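Local coordinates for protein endo-beta-N-acetylglucosaminidase F1 (Bacteroides thetaiotaomicron VPI-5482, PDB 6TCV) that probably cuts high-mannose N-glycans within their chitobiose core, releasing the oligosaccharide and leaving one N-acetylglucosamine on the asparagine, at residues 228-232 with 233-237; 273-276 with 277-281; 409-412 with 413-417. The protein carries 2 engineered substitutions. All blocks are in the same frame, centred on the assembly; numbering follows the deposited sequence. Where two conformers were deposited one is given.

Contact 1: residues 228-232 with 233-237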
loop_
_atom_site.group_PDB
_atom_site.type_symbol
_atom_site.label_atom_id
_atom_site.label_comp_id
_atom_site.label_asym_id
_atom_site.label_seq_id
_atom_site.Cartn_x
_atom_site.Cartn_y
_atom_site.Cartn_z
ATOM N N ASP A 228 6.934 -17.234 -7.442
ATOM C CA ASP A 228 7.443 -17.968 -8.591
ATOM C C ASP A 228 6.428 -17.968 -9.722
ATOM O O ASP A 228 6.807 -18.233 -10.881
ATOM C CB ASP A 228 7.784 -19.412 -8.237
ATOM C CG ASP A 228 8.999 -19.547 -7.311
ATOM O OD1 ASP A 228 9.737 -18.567 -7.157
ATOM O OD2 ASP A 228 9.157 -20.696 -6.819
ATOM N N ASN A 229 5.131 -18.010 -9.381
ATOM C CA ASN A 229 4.009 -18.061 -10.327
ATOM C C ASN A 229 3.243 -16.755 -10.399
ATOM O O ASN A 229 2.014 -16.737 -10.574
ATOM C CB ASN A 229 3.119 -19.263 -10.018
ATOM C CG ASN A 229 3.836 -20.559 -10.310
ATOM O OD1 ASN A 229 3.871 -21.006 -11.458
ATOM N ND2 ASN A 229 4.446 -21.150 -9.309
ATOM N N ASN A 230 3.931 -15.617 -10.239
ATOM C CA ASN A 230 3.195 -14.363 -10.078
ATOM C C ASN A 230 2.443 -13.974 -11.342
ATOM O O ASN A 230 1.363 -13.381 -11.222
ATOM C CB ASN A 230 4.047 -13.211 -9.513
ATOM C CG ASN A 230 4.958 -12.608 -10.521
ATOM O OD1 ASN A 230 4.559 -11.722 -11.302
ATOM N ND2 ASN A 230 6.220 -13.056 -10.523
ATOM N N GLU A 231 2.950 -14.302 -12.535
ATOM C CA GLU A 231 2.219 -13.934 -13.736
ATOM C C GLU A 231 0.850 -14.580 -13.777
ATOM O O GLU A 231 -0.103 -13.947 -14.234
ATOM C CB GLU A 231 3.014 -14.263 -15.007
ATOM C CG GLU A 231 4.298 -13.412 -15.060
ATOM C CD GLU A 231 5.238 -13.771 -16.204
ATOM O OE1 GLU A 231 4.903 -14.660 -16.996
ATOM O OE2 GLU A 231 6.314 -13.144 -16.316
ATOM N N THR A 232 0.695 -15.811 -13.320
ATOM C CA THR A 232 -0.625 -16.423 -13.395
ATOM C C THR A 232 -1.453 -16.259 -12.147
ATOM O O THR A 232 -2.676 -16.348 -12.255
ATOM C CB THR A 232 -0.548 -17.870 -13.771
ATOM O OG1 THR A 232 0.233 -18.536 -12.827
ATOM C CG2 THR A 232 0.169 -18.045 -15.118
ATOM N N LEU A 233 -0.851 -16.054 -10.973
ATOM C CA LEU A 233 -1.596 -16.018 -9.728
ATOM C C LEU A 233 -1.683 -14.646 -9.051
ATOM O O LEU A 233 -2.534 -14.472 -8.177
ATOM C CB LEU A 233 -1.031 -17.052 -8.728
ATOM C CG LEU A 233 -1.136 -18.474 -9.249
ATOM C CD1 LEU A 233 -0.468 -19.410 -8.208
ATOM C CD2 LEU A 233 -2.562 -18.927 -9.447
ATOM N N LEU A 234 -0.908 -13.646 -9.493
ATOM C CA LEU A 234 -0.929 -12.320 -8.869
ATOM C C LEU A 234 -1.180 -11.217 -9.890
ATOM O O LEU A 234 -2.045 -10.360 -9.693
ATOM C CB LEU A 234 0.397 -12.010 -8.150
ATOM C CG LEU A 234 0.783 -13.015 -7.101
ATOM C CD1 LEU A 234 2.129 -12.601 -6.498
ATOM C CD2 LEU A 234 -0.231 -13.117 -6.006
ATOM N N GLN A 235 -0.508 -11.253 -11.020
ATOM C CA GLN A 235 -0.659 -10.194 -12.018
ATOM C C GLN A 235 -2.075 -10.066 -12.559
ATOM O O GLN A 235 -2.457 -8.931 -12.931
ATOM C CB GLN A 235 0.369 -10.361 -13.145
ATOM C CG GLN A 235 1.827 -10.252 -12.669
ATOM C CD GLN A 235 2.197 -8.987 -11.925
ATOM O OE1 GLN A 235 1.727 -7.918 -12.273
ATOM N NE2 GLN A 235 2.952 -9.105 -10.844
ATOM N N PRO A 236 -2.910 -11.126 -12.634
ATOM C CA PRO A 236 -4.296 -10.897 -13.106
ATOM C C PRO A 236 -5.042 -9.912 -12.227
ATOM O O PRO A 236 -5.952 -9.228 -12.700
ATOM C CB PRO A 236 -4.931 -12.296 -13.074
ATOM C CG PRO A 236 -3.740 -13.231 -13.233
ATOM C CD PRO A 236 -2.619 -12.561 -12.464
ATOM N N LEU A 237 -4.707 -9.831 -10.949
ATOM C CA LEU A 237 -5.300 -8.837 -10.074
ATOM C C LEU A 237 -4.812 -7.438 -10.398
ATOM O O LEU A 237 -5.594 -6.479 -10.440
ATOM C CB LEU A 237 -5.019 -9.150 -8.633
ATOM C CG LEU A 237 -5.377 -10.540 -8.123
ATOM C CD1 LEU A 237 -5.003 -10.676 -6.651
ATOM C CD2 LEU A 237 -6.861 -10.757 -8.367
#
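N230 places CG between its own backbone N and carbonyl carbon (chi1 77°), and Q235 bends its chain at chi2 (-55°), which lays the two side chains side by side, pointing the same way. In this conformer of N230, one of two modelled, OD1 accepts from Q235 NE2 at 3.1 Å. The bond is bent, with an N-H...O angle of 144°. The amide planes stand nearly perpendicular, and the donor comes in tilted from the carbonyl plane. Both amides have further partners, N230 ND2 on L227 O, Q235 OE1 on R238 NH1 and Q235 NE2 on N280 O.

Beneath the side chains the backbone carries the turn. N230 O takes two donors, L234 N at 2.9 Å and Q235 N at 2.8 Å, the latter almost straight. L233 N bonds to N229 O one step earlier, and T232 OG1 adds a weak bond to that same oxygen. Around them, L234 CD1 lies against N230 CB at 3.6 Å, while L233 CD1 rests near N229 CB and the L233 side chain goes on to Y225 and L226 of helix 221-228.

P236 is consistent with the break between the short helices 230-233 and 235-238. Its ring nitrogen has no hydrogen to offer T232 O, and its CG packs on T232 O at 3.4 Å instead. The chemistry implies a kink in which N230 O, gripped twice by the backbone, fixes the turn, while the amide pair spans the break and Q235 NE2 also reaches the end of the next helix.

Contact 2: residues 273-276 with 277-281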
loop_
_atom_site.group_PDB
_atom_site.type_symbol
_atom_site.label_atom_id
_atom_site.label_comp_id
_atom_site.label_asym_id
_atom_site.label_seq_id
_atom_site.Cartn_x
_atom_site.Cartn_y
_atom_site.Cartn_z
ATOM N N ALA A 273 12.204 -3.691 -0.968
ATOM C CA ALA A 273 11.970 -2.988 -2.209
ATOM C C ALA A 273 12.399 -3.837 -3.381
ATOM O O ALA A 273 11.776 -3.796 -4.449
ATOM C CB ALA A 273 12.688 -1.636 -2.186
ATOM N N GLN A 274 13.525 -4.569 -3.253
ATOM C CA GLN A 274 13.989 -5.414 -4.350
ATOM C C GLN A 274 12.972 -6.498 -4.646
ATOM O O GLN A 274 12.721 -6.797 -5.820
ATOM C CB GLN A 274 15.344 -6.017 -3.952
ATOM C CG GLN A 274 16.013 -6.745 -5.100
ATOM C CD GLN A 274 15.544 -8.139 -5.315
ATOM O OE1 GLN A 274 15.243 -8.842 -4.369
ATOM N NE2 GLN A 274 15.509 -8.565 -6.587
ATOM N N TYR A 275 12.392 -7.098 -3.615
ATOM C CA TYR A 275 11.322 -8.086 -3.843
ATOM C C TYR A 275 10.157 -7.457 -4.607
ATOM O O TYR A 275 9.607 -8.053 -5.535
ATOM C CB TYR A 275 10.797 -8.676 -2.510
ATOM C CG TYR A 275 11.487 -9.929 -2.071
ATOM C CD1 TYR A 275 12.736 -9.885 -1.516
ATOM C CD2 TYR A 275 10.840 -11.164 -2.185
ATOM C CE1 TYR A 275 13.390 -11.054 -1.125
ATOM C CE2 TYR A 275 11.458 -12.306 -1.799
ATOM C CZ TYR A 275 12.712 -12.238 -1.265
ATOM O OH TYR A 275 13.379 -13.401 -0.852
ATOM N N CYS A 276 9.754 -6.246 -4.221
ATOM C CA CYS A 276 8.597 -5.619 -4.857
ATOM C C CYS A 276 8.900 -5.262 -6.286
ATOM O O CYS A 276 7.983 -5.277 -7.133
ATOM C CB CYS A 276 8.155 -4.392 -4.024
ATOM S SG CYS A 276 7.407 -4.813 -2.444
ATOM N N LYS A 277 10.133 -4.922 -6.605
ATOM C CA LYS A 277 10.519 -4.659 -7.976
ATOM C C LYS A 277 10.590 -5.962 -8.776
ATOM O O LYS A 277 10.021 -6.083 -9.870
ATOM C CB LYS A 277 11.883 -3.946 -7.992
ATOM C CG LYS A 277 12.341 -3.569 -9.392
ATOM C CD LYS A 277 13.709 -2.925 -9.331
ATOM C CE LYS A 277 14.450 -3.002 -10.648
ATOM N NZ LYS A 277 13.867 -1.997 -11.547
ATOM N N ALA A 278 11.278 -6.965 -8.262
ATOM C CA ALA A 278 11.508 -8.200 -9.024
ATOM C C ALA A 278 10.217 -8.910 -9.343
ATOM O O ALA A 278 10.089 -9.508 -10.419
ATOM C CB ALA A 278 12.456 -9.120 -8.231
ATOM N N TYR A 279 9.267 -8.898 -8.426
ATOM C CA TYR A 279 8.014 -9.623 -8.595
ATOM C C TYR A 279 6.869 -8.709 -9.027
ATOM O O TYR A 279 5.723 -9.163 -9.121
ATOM C CB TYR A 279 7.648 -10.440 -7.376
ATOM C CG TYR A 279 8.679 -11.509 -7.042
ATOM C CD1 TYR A 279 8.846 -12.612 -7.893
ATOM C CD2 TYR A 279 9.514 -11.428 -5.944
ATOM C CE1 TYR A 279 9.755 -13.620 -7.601
ATOM C CE2 TYR A 279 10.460 -12.462 -5.659
ATOM C CZ TYR A 279 10.561 -13.517 -6.500
ATOM O OH TYR A 279 11.471 -14.509 -6.198
ATOM N N ASN A 280 7.173 -7.451 -9.326
ATOM C CA ASN A 280 6.186 -6.497 -9.852
ATOM C C ASN A 280 4.973 -6.425 -8.915
ATOM O O ASN A 280 3.825 -6.727 -9.298
ATOM C CB ASN A 280 5.833 -6.829 -11.306
ATOM C CG ASN A 280 5.183 -5.680 -12.067
ATOM O OD1 ASN A 280 5.197 -4.510 -11.672
ATOM N ND2 ASN A 280 4.640 -6.031 -13.243
ATOM N N LEU A 281 5.243 -6.043 -7.664
ATOM C CA LEU A 281 4.242 -5.872 -6.624
ATOM C C LEU A 281 4.086 -4.391 -6.306
ATOM O O LEU A 281 4.851 -3.549 -6.781
ATOM C CB LEU A 281 4.582 -6.654 -5.362
ATOM C CG LEU A 281 4.907 -8.134 -5.595
ATOM C CD1 LEU A 281 5.217 -8.773 -4.263
ATOM C CD2 LEU A 281 3.679 -8.821 -6.252
#
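Y275 and Y279, one helical turn apart, send their rings out side by side in the same direction. The planes are inclined at 45° and the centroids lie 5.8 Å apart, so the rings meet obliquely. The nearest atoms are Y275 CD2 and Y279 CE2, at 3.7 Å. Y279 has CG opposite its carbonyl carbon and beside its backbone N (chi1 -61°), which swings the ring back along the helix until its CD2 comes within 3.4 Å of Y275 O. That oxygen already accepts the amide of Y279, so the backbone bond and the ring pair hold the same two residues together.

Next to this pair, Q274 bends at chi2 and brings NE2 back to A278 CB, a plain van der Waals approach at 3.5 Å.

On the buried flank, C276 and L281 are linked by the end of the helix. N280 has positive phi and serves as the C-prime residue of a Schellman motif: L281 N bonds to C276 O at 2.9 Å, in the carbonyl plane and nearly straight, and N280 N bonds to K277 O. The reversal turns L281 toward the helix it has just left, with its CB 4.4 Å from C276 CB.

The helix is 262-278, the connection of a beta-alpha-beta unit between strands 243-249 and 283-287, and the Schellman turn starts the chain on its way into the second of these. C276 packs on M320 and K323, whereas Y279 reaches Q224 and L227, so the helix end packs on the loop after helix 306-319 on one flank and on helix 221-228 on another.

Contact 3: residues 409-412 with 413-417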
loop_
_atom_site.group_PDB
_atom_site.type_symbol
_atom_site.label_atom_id
_atom_site.label_comp_id
_atom_site.label_asym_id
_atom_site.label_seq_id
_atom_site.Cartn_x
_atom_site.Cartn_y
_atom_site.Cartn_z
ATOM N N ALA A 409 -14.858 -21.513 1.630
ATOM C CA ALA A 409 -15.740 -22.298 2.477
ATOM C C ALA A 409 -16.546 -21.459 3.453
ATOM O O ALA A 409 -17.554 -21.951 3.994
ATOM C CB ALA A 409 -14.978 -23.403 3.211
ATOM N N LYS A 410 -16.069 -20.257 3.763
ATOM C CA LYS A 410 -16.759 -19.368 4.682
ATOM C C LYS A 410 -17.375 -18.181 3.969
ATOM O O LYS A 410 -17.748 -17.186 4.609
ATOM C CB LYS A 410 -15.854 -18.887 5.826
ATOM C CG LYS A 410 -15.305 -20.028 6.663
ATOM C CD LYS A 410 -14.517 -19.532 7.870
ATOM C CE LYS A 410 -14.052 -20.688 8.731
ATOM N NZ LYS A 410 -15.177 -21.336 9.453
ATOM N N TYR A 411 -17.578 -18.255 2.650
ATOM C CA TYR A 411 -18.124 -17.102 1.940
ATOM C C TYR A 411 -19.521 -16.744 2.438
ATOM O O TYR A 411 -19.880 -15.568 2.389
ATOM C CB TYR A 411 -18.159 -17.354 0.434
ATOM C CG TYR A 411 -16.892 -17.007 -0.353
ATOM C CD1 TYR A 411 -15.763 -16.501 0.258
ATOM C CD2 TYR A 411 -16.877 -17.140 -1.726
ATOM C CE1 TYR A 411 -14.625 -16.127 -0.486
ATOM C CE2 TYR A 411 -15.749 -16.785 -2.461
ATOM C CZ TYR A 411 -14.635 -16.328 -1.827
ATOM O OH TYR A 411 -13.497 -15.984 -2.554
ATOM N N GLY A 412 -20.347 -17.680 2.873
ATOM C CA GLY A 412 -21.627 -17.285 3.413
ATOM C C GLY A 412 -21.486 -16.295 4.559
ATOM O O GLY A 412 -22.189 -15.280 4.643
ATOM N N SER A 413 -20.586 -16.604 5.498
ATOM C CA SER A 413 -20.300 -15.689 6.607
ATOM C C SER A 413 -19.700 -14.378 6.118
ATOM O O SER A 413 -20.147 -13.283 6.528
ATOM C CB SER A 413 -19.297 -16.385 7.552
ATOM O OG SER A 413 -18.966 -15.533 8.618
ATOM N N VAL A 414 -18.666 -14.464 5.286
ATOM C CA VAL A 414 -17.972 -13.256 4.837
ATOM C C VAL A 414 -18.955 -12.299 4.157
ATOM O O VAL A 414 -19.016 -11.104 4.473
ATOM C CB VAL A 414 -16.801 -13.615 3.903
ATOM C CG1 VAL A 414 -16.149 -12.365 3.311
ATOM C CG2 VAL A 414 -15.760 -14.458 4.611
ATOM N N PHE A 415 -19.731 -12.812 3.193
ATOM C CA PHE A 415 -20.609 -11.939 2.447
ATOM C C PHE A 415 -21.781 -11.460 3.288
ATOM O O PHE A 415 -22.292 -10.345 3.068
ATOM C CB PHE A 415 -21.080 -12.619 1.162
ATOM C CG PHE A 415 -20.025 -12.560 0.064
ATOM C CD1 PHE A 415 -18.987 -13.503 -0.015
ATOM C CD2 PHE A 415 -20.014 -11.497 -0.861
ATOM C CE1 PHE A 415 -18.007 -13.456 -0.961
ATOM C CE2 PHE A 415 -19.040 -11.432 -1.839
ATOM C CZ PHE A 415 -18.045 -12.397 -1.897
ATOM N N SER A 416 -22.242 -12.260 4.258
ATOM C CA SER A 416 -23.262 -11.763 5.177
ATOM C C SER A 416 -22.779 -10.476 5.840
ATOM O O SER A 416 -23.557 -9.523 5.999
ATOM C CB SER A 416 -23.674 -12.828 6.218
ATOM O OG SER A 416 -22.776 -12.987 7.320
ATOM N N ARG A 417 -21.493 -10.408 6.170
ATOM C CA ARG A 417 -20.932 -9.281 6.880
ATOM C C ARG A 417 -20.652 -8.100 5.971
ATOM O O ARG A 417 -20.280 -7.028 6.481
ATOM C CB ARG A 417 -19.661 -9.721 7.618
ATOM C CG ARG A 417 -19.926 -10.775 8.672
ATOM C CD ARG A 417 -18.630 -11.376 9.165
ATOM N NE ARG A 417 -17.869 -10.393 9.958
ATOM C CZ ARG A 417 -16.670 -10.653 10.476
ATOM N NH1 ARG A 417 -16.118 -11.837 10.255
ATOM N NH2 ARG A 417 -16.066 -9.745 11.209
#
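F415 meets Y411 from its first side-chain atom onward. Its CB sits 3.4 Å from Y411 O, the oxygen that also accepts F415 N at 2.9 Å. CG lies anti to the carbonyl carbon of F415 (chi1 -79°), which turns the ring back toward Y411. CG is still beside the Y411 carbonyl, and CD1 comes to 3.3 Å of Y411 O, the oxygen lying at the edge of the ring in its plane. CE1 then passes over one face of the Y411 ring, closest to Y411 CG at 3.8 Å. This is a T-shaped pair, the phenylalanine edge directed at the tyrosine face with planes 76° apart. The two residues are one turn apart on the short helix 411-416, which follows strand 400-404, the strand that pairs with 169-175 in the barrel-like sheet expected of a family 18 glycosidase. With an alanine in place of this phenylalanine, the edge laid on the Y411 face would probably be lost and F187 would lose its stacking partner. Farther round, the F415 side chain also touches P433. Y411 in turn sets its ring against F187 edge-to-face and meets Y447 at an angle, while its OH hydrogen-bonds S186 OG.

In the fold
The contacts come in series along the chain: 228-237, then 273-281, then 409-417. All three lie on helical pieces that follow strands of the same mixed sheet. Contacts 1 and 2 have centres about 13 Å apart and do touch, L234 CD1 approaching L281 CD2 at 4.1 Å, so the kink after helix 221-228 lies against the end of helix 262-278. Contact 3 stands apart, its centre about 25 Å from that of contact 1 and about 32 Å from that of contact 2, after strand 400-404, the last of that sheet in chain order. Contacts 1 and 2 thus join consecutive elements of the sheet's periphery in the presumed catalytic domain, while contact 3 is a separate cluster.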